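Local coordinates for nucleoside phosphorylase, putative (Trypanosoma brucei, PDB 3BJE), which acts as a homodimeric uridine phosphorylase of the nucleoside phosphorylase family, binding uracil, ribose 1-phosphate and a calcium ion, at residues P134-P138 / S139-I143; S209-P213 / N214-S218. One frame throughout, in Å; residues are numbered along the deposited sequence.

Interaction 1 of 2, residues P134-P138 / S139-I143; sequences PFFDP and STMKI
Asp137 and the two hydroxyl residues that follow Pro138 form a small knot of hydrogen bonds in which one residue supplies the acceptors. Its carboxylate oxygen OD1 takes the hydroxyl of Ser139 at 2.6 Å from OG and the amide of the same residue at 3.0 Å from N. Both donors come from one face of the carboxylate, above its plane. With its CG anti to the backbone N (chi1 -177°), Asp137 carries the carboxylate beside its own carbonyl carbon, where Ser139 can meet it; the side-chain oxygen bonding to the amide two residues on is an Asx turn. The backbone oxygen of Asp137 is also gripped twice: Thr140 OG1, 2.7 Å from Asp137 O, arrives almost in line with the C=O, and Thr140 N approaches from above the carbonyl plane. Thr140 CG2 touches Asp137 CB at 3.7 Å where the two side chains cross at a slant. The next link, Met141 N to Pro138 O at 3.1 Å, repeats the three-residue spacing of a short 3-10 turn, and Lys142 NZ reaches back to Ser139 O. On the apolar side, Met141 CG meets the edge of the Phe136 ring, 4.1 Å from CZ. This surface turn leads into strand 142-151, with Phe136 and Met141 resting on helix 97-112, and Met141 also touching Ile46 of strand 45-49.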
# COMPACT_ATOMS: atom_id res chain seq x y z
N PRO A 134 23.07 28.53 4.02
CA PRO A 134 22.95 27.95 2.67
C PRO A 134 21.51 27.56 2.38
O PRO A 134 20.70 27.43 3.31
CB PRO A 134 23.83 26.69 2.73
CG PRO A 134 24.61 26.78 3.98
CD PRO A 134 23.86 27.66 4.91
N PHE A 135 21.18 27.39 1.10
CA PHE A 135 19.84 27.00 0.70
C PHE A 135 19.82 25.67 -0.02
O PHE A 135 20.69 25.37 -0.84
CB PHE A 135 19.21 28.06 -0.20
CG PHE A 135 19.13 29.41 0.43
CD1 PHE A 135 18.26 29.63 1.49
CD2 PHE A 135 19.93 30.45 -0.01
CE1 PHE A 135 18.18 30.87 2.09
CE2 PHE A 135 19.85 31.70 0.57
CZ PHE A 135 18.98 31.91 1.63
N PHE A 136 18.82 24.86 0.30
CA PHE A 136 18.56 23.65 -0.44
C PHE A 136 17.65 23.97 -1.63
O PHE A 136 16.62 24.62 -1.46
CB PHE A 136 17.89 22.62 0.45
CG PHE A 136 17.63 21.33 -0.23
CD1 PHE A 136 18.64 20.38 -0.35
CD2 PHE A 136 16.37 21.05 -0.76
CE1 PHE A 136 18.40 19.18 -0.99
CE2 PHE A 136 16.13 19.85 -1.41
CZ PHE A 136 17.14 18.91 -1.52
N ASP A 137 18.05 23.52 -2.82
CA ASP A 137 17.27 23.69 -4.05
C ASP A 137 16.48 22.40 -4.35
O ASP A 137 17.05 21.44 -4.86
CB ASP A 137 18.19 24.00 -5.22
CG ASP A 137 17.45 24.27 -6.52
OD1 ASP A 137 16.21 24.12 -6.57
OD2 ASP A 137 18.12 24.65 -7.50
N PRO A 138 15.16 22.40 -4.08
CA PRO A 138 14.35 21.21 -4.33
C PRO A 138 14.34 20.75 -5.78
O PRO A 138 14.10 19.57 -6.03
CB PRO A 138 12.94 21.62 -3.90
CG PRO A 138 13.10 22.89 -3.17
CD PRO A 138 14.36 23.52 -3.58
N SER A 139 14.58 21.66 -6.71
CA SER A 139 14.55 21.29 -8.12
C SER A 139 15.69 20.36 -8.50
O SER A 139 15.68 19.79 -9.60
CB SER A 139 14.53 22.53 -9.01
OG SER A 139 15.78 23.20 -8.96
N THR A 140 16.68 20.21 -7.61
CA THR A 140 17.78 19.28 -7.83
C THR A 140 17.33 17.82 -7.71
O THR A 140 18.00 16.93 -8.22
CB THR A 140 18.96 19.54 -6.85
OG1 THR A 140 18.56 19.28 -5.50
CG2 THR A 140 19.48 20.97 -7.00
N MET A 141 16.20 17.58 -7.05
CA MET A 141 15.69 16.23 -6.92
C MET A 141 14.92 15.84 -8.17
O MET A 141 14.00 16.54 -8.59
CB MET A 141 14.76 16.14 -5.70
CG MET A 141 15.46 16.48 -4.37
SD MET A 141 16.84 15.36 -4.00
CE MET A 141 16.02 13.76 -4.07
N LYS A 142 15.32 14.71 -8.74
CA LYS A 142 14.67 14.14 -9.92
C LYS A 142 14.29 12.69 -9.57
O LYS A 142 15.15 11.88 -9.25
CB LYS A 142 15.63 14.10 -11.11
CG LYS A 142 16.58 15.27 -11.27
CD LYS A 142 15.89 16.53 -11.66
CE LYS A 142 16.92 17.61 -11.99
NZ LYS A 142 16.26 18.85 -12.46
N ILE A 143 12.99 12.38 -9.64
CA ILE A 143 12.48 11.08 -9.22
C ILE A 143 11.61 10.50 -10.33
O ILE A 143 10.62 11.12 -10.73
CB ILE A 143 11.66 11.20 -7.93
CG1 ILE A 143 12.50 11.89 -6.85
CG2 ILE A 143 11.12 9.82 -7.45
CD1 ILE A 143 11.77 12.16 -5.53

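Interaction 2 of 2, residues S209-P213 / N214-S218; sequences SMAHP and NITKS
The His212 imidazole has Pro213 CD over one face, 3.3 Å above the plane and offset toward the rim, while the backbone of Asn214 occupies its edge. There ND1 accepts the amide of Asn214, 3.0 Å from its N, and the donor lies close to the ring plane. The imidazole and the side-chain amide of Asn214 are turned nearly perpendicular to each other, and Asn214 CB fits against His212 ND1 at 3.3 Å. With chi1 at -167° the ring lies beside the carbonyl carbon of His212, and chi2 of -75° turns ND1 to the Asn214 N-H. This makes His212 the N-cap of helix 213-228: an imidazole nitrogen satisfies an amide of the first turn, while the backbone oxygen of His212 takes Thr216 N almost straight, with an N-H...O angle of 167°, and Ile215 N in a weak bond. Pro213 fills the first helical position, where its missing N-H costs no bond, and its oxygen accepts from Lys217 N at 2.9 Å. The next carbonyl, Asn214 O, takes the amide of Ser218, one turn on. A water ties the strand end to the helix, donating to Ala211 O at 2.6 Å and hydrogen-bonding to Thr216 OG1, which also bonds Thr164 O. Next to the cap, Ile215 CG1 packs near His212 CB and the side chain touches Ile144 of strand 142-151; Asn214 ND2 is held by Gln308 OE1 and by Ala349 O.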
# COMPACT_ATOMS: atom_id res chain seq x y z
N SER A 209 -2.97 15.22 -10.41
CA SER A 209 -1.63 15.81 -10.39
C SER A 209 -1.03 15.77 -11.80
O SER A 209 -1.73 15.52 -12.80
CB SER A 209 -0.73 15.08 -9.38
OG SER A 209 0.47 15.81 -9.11
N MET A 210 0.26 16.04 -11.89
CA MET A 210 0.95 16.04 -13.17
C MET A 210 2.42 15.77 -12.91
O MET A 210 2.99 16.28 -11.94
CB MET A 210 0.78 17.39 -13.87
CG MET A 210 1.20 17.39 -15.33
SD MET A 210 1.15 19.02 -16.13
CE MET A 210 2.34 19.91 -15.16
N ALA A 211 3.03 14.97 -13.77
CA ALA A 211 4.49 14.82 -13.80
C ALA A 211 5.10 16.16 -14.20
O ALA A 211 4.50 16.94 -14.96
CB ALA A 211 4.89 13.75 -14.81
N HIS A 212 6.30 16.42 -13.69
CA HIS A 212 7.00 17.65 -14.04
C HIS A 212 7.31 17.60 -15.52
O HIS A 212 7.78 16.56 -16.01
CB HIS A 212 8.29 17.78 -13.23
CG HIS A 212 8.91 19.14 -13.32
ND1 HIS A 212 9.59 19.58 -14.43
CD2 HIS A 212 8.92 20.17 -12.44
CE1 HIS A 212 10.00 20.82 -14.23
NE2 HIS A 212 9.61 21.20 -13.03
N PRO A 213 7.04 18.70 -16.26
CA PRO A 213 7.26 18.72 -17.71
C PRO A 213 8.68 18.33 -18.12
O PRO A 213 8.87 17.70 -19.16
CB PRO A 213 6.96 20.17 -18.09
CG PRO A 213 6.00 20.63 -17.04
CD PRO A 213 6.45 19.96 -15.79
N ASN A 214 9.66 18.70 -17.30
CA ASN A 214 11.05 18.36 -17.58
C ASN A 214 11.28 16.85 -17.54
O ASN A 214 12.06 16.31 -18.32
CB ASN A 214 11.98 19.05 -16.58
CG ASN A 214 13.44 18.84 -16.90
OD1 ASN A 214 13.87 19.01 -18.04
ND2 ASN A 214 14.23 18.48 -15.88
N ILE A 215 10.59 16.17 -16.63
CA ILE A 215 10.70 14.73 -16.53
C ILE A 215 10.02 14.05 -17.73
O ILE A 215 10.62 13.18 -18.36
CB ILE A 215 10.11 14.21 -15.23
CG1 ILE A 215 10.92 14.76 -14.04
CG2 ILE A 215 10.07 12.69 -15.21
CD1 ILE A 215 12.36 14.24 -13.96
N THR A 216 8.79 14.45 -18.04
CA THR A 216 8.06 13.87 -19.16
C THR A 216 8.86 14.07 -20.45
O THR A 216 9.02 13.13 -21.23
CB THR A 216 6.66 14.49 -19.34
OG1 THR A 216 5.90 14.31 -18.13
CG2 THR A 216 5.90 13.82 -20.47
N LYS A 217 9.37 15.29 -20.65
CA LYS A 217 10.15 15.62 -21.86
C LYS A 217 11.40 14.76 -21.96
O LYS A 217 11.71 14.24 -23.02
CB LYS A 217 10.53 17.10 -21.86
CG LYS A 217 11.20 17.60 -23.15
CD LYS A 217 11.89 18.95 -22.92
CE LYS A 217 12.38 19.56 -24.23
NZ LYS A 217 13.12 20.84 -24.04
N SER A 218 12.11 14.64 -20.84
CA SER A 218 13.34 13.84 -20.78
C SER A 218 13.08 12.37 -21.13
O SER A 218 13.83 11.77 -21.92
CB SER A 218 13.98 13.95 -19.40
OG SER A 218 14.44 15.27 -19.15
O HOH W 1 4.36 16.60 -17.58

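Both interactions are turns that join a chain segment to a regular element, but they differ in burial, and neither is deep core. Interaction 1 is a surface contact feeding a strand; interaction 2 is partly buried and leads from a strand into a helix. Both lean on backbone amides, to which interaction 1 adds a carboxylate and two hydroxyls, interaction 2 an imidazole and a water. Their centres are about 16 Å apart, yet they meet where Lys142 NZ packs 4.0 Å from Asn214 ND2. Gln308 at the start of strand 308-318 serves both: its side chain bonds Asn214 and, weakly, Lys142, and its backbone pairs with Met141 and Ile143.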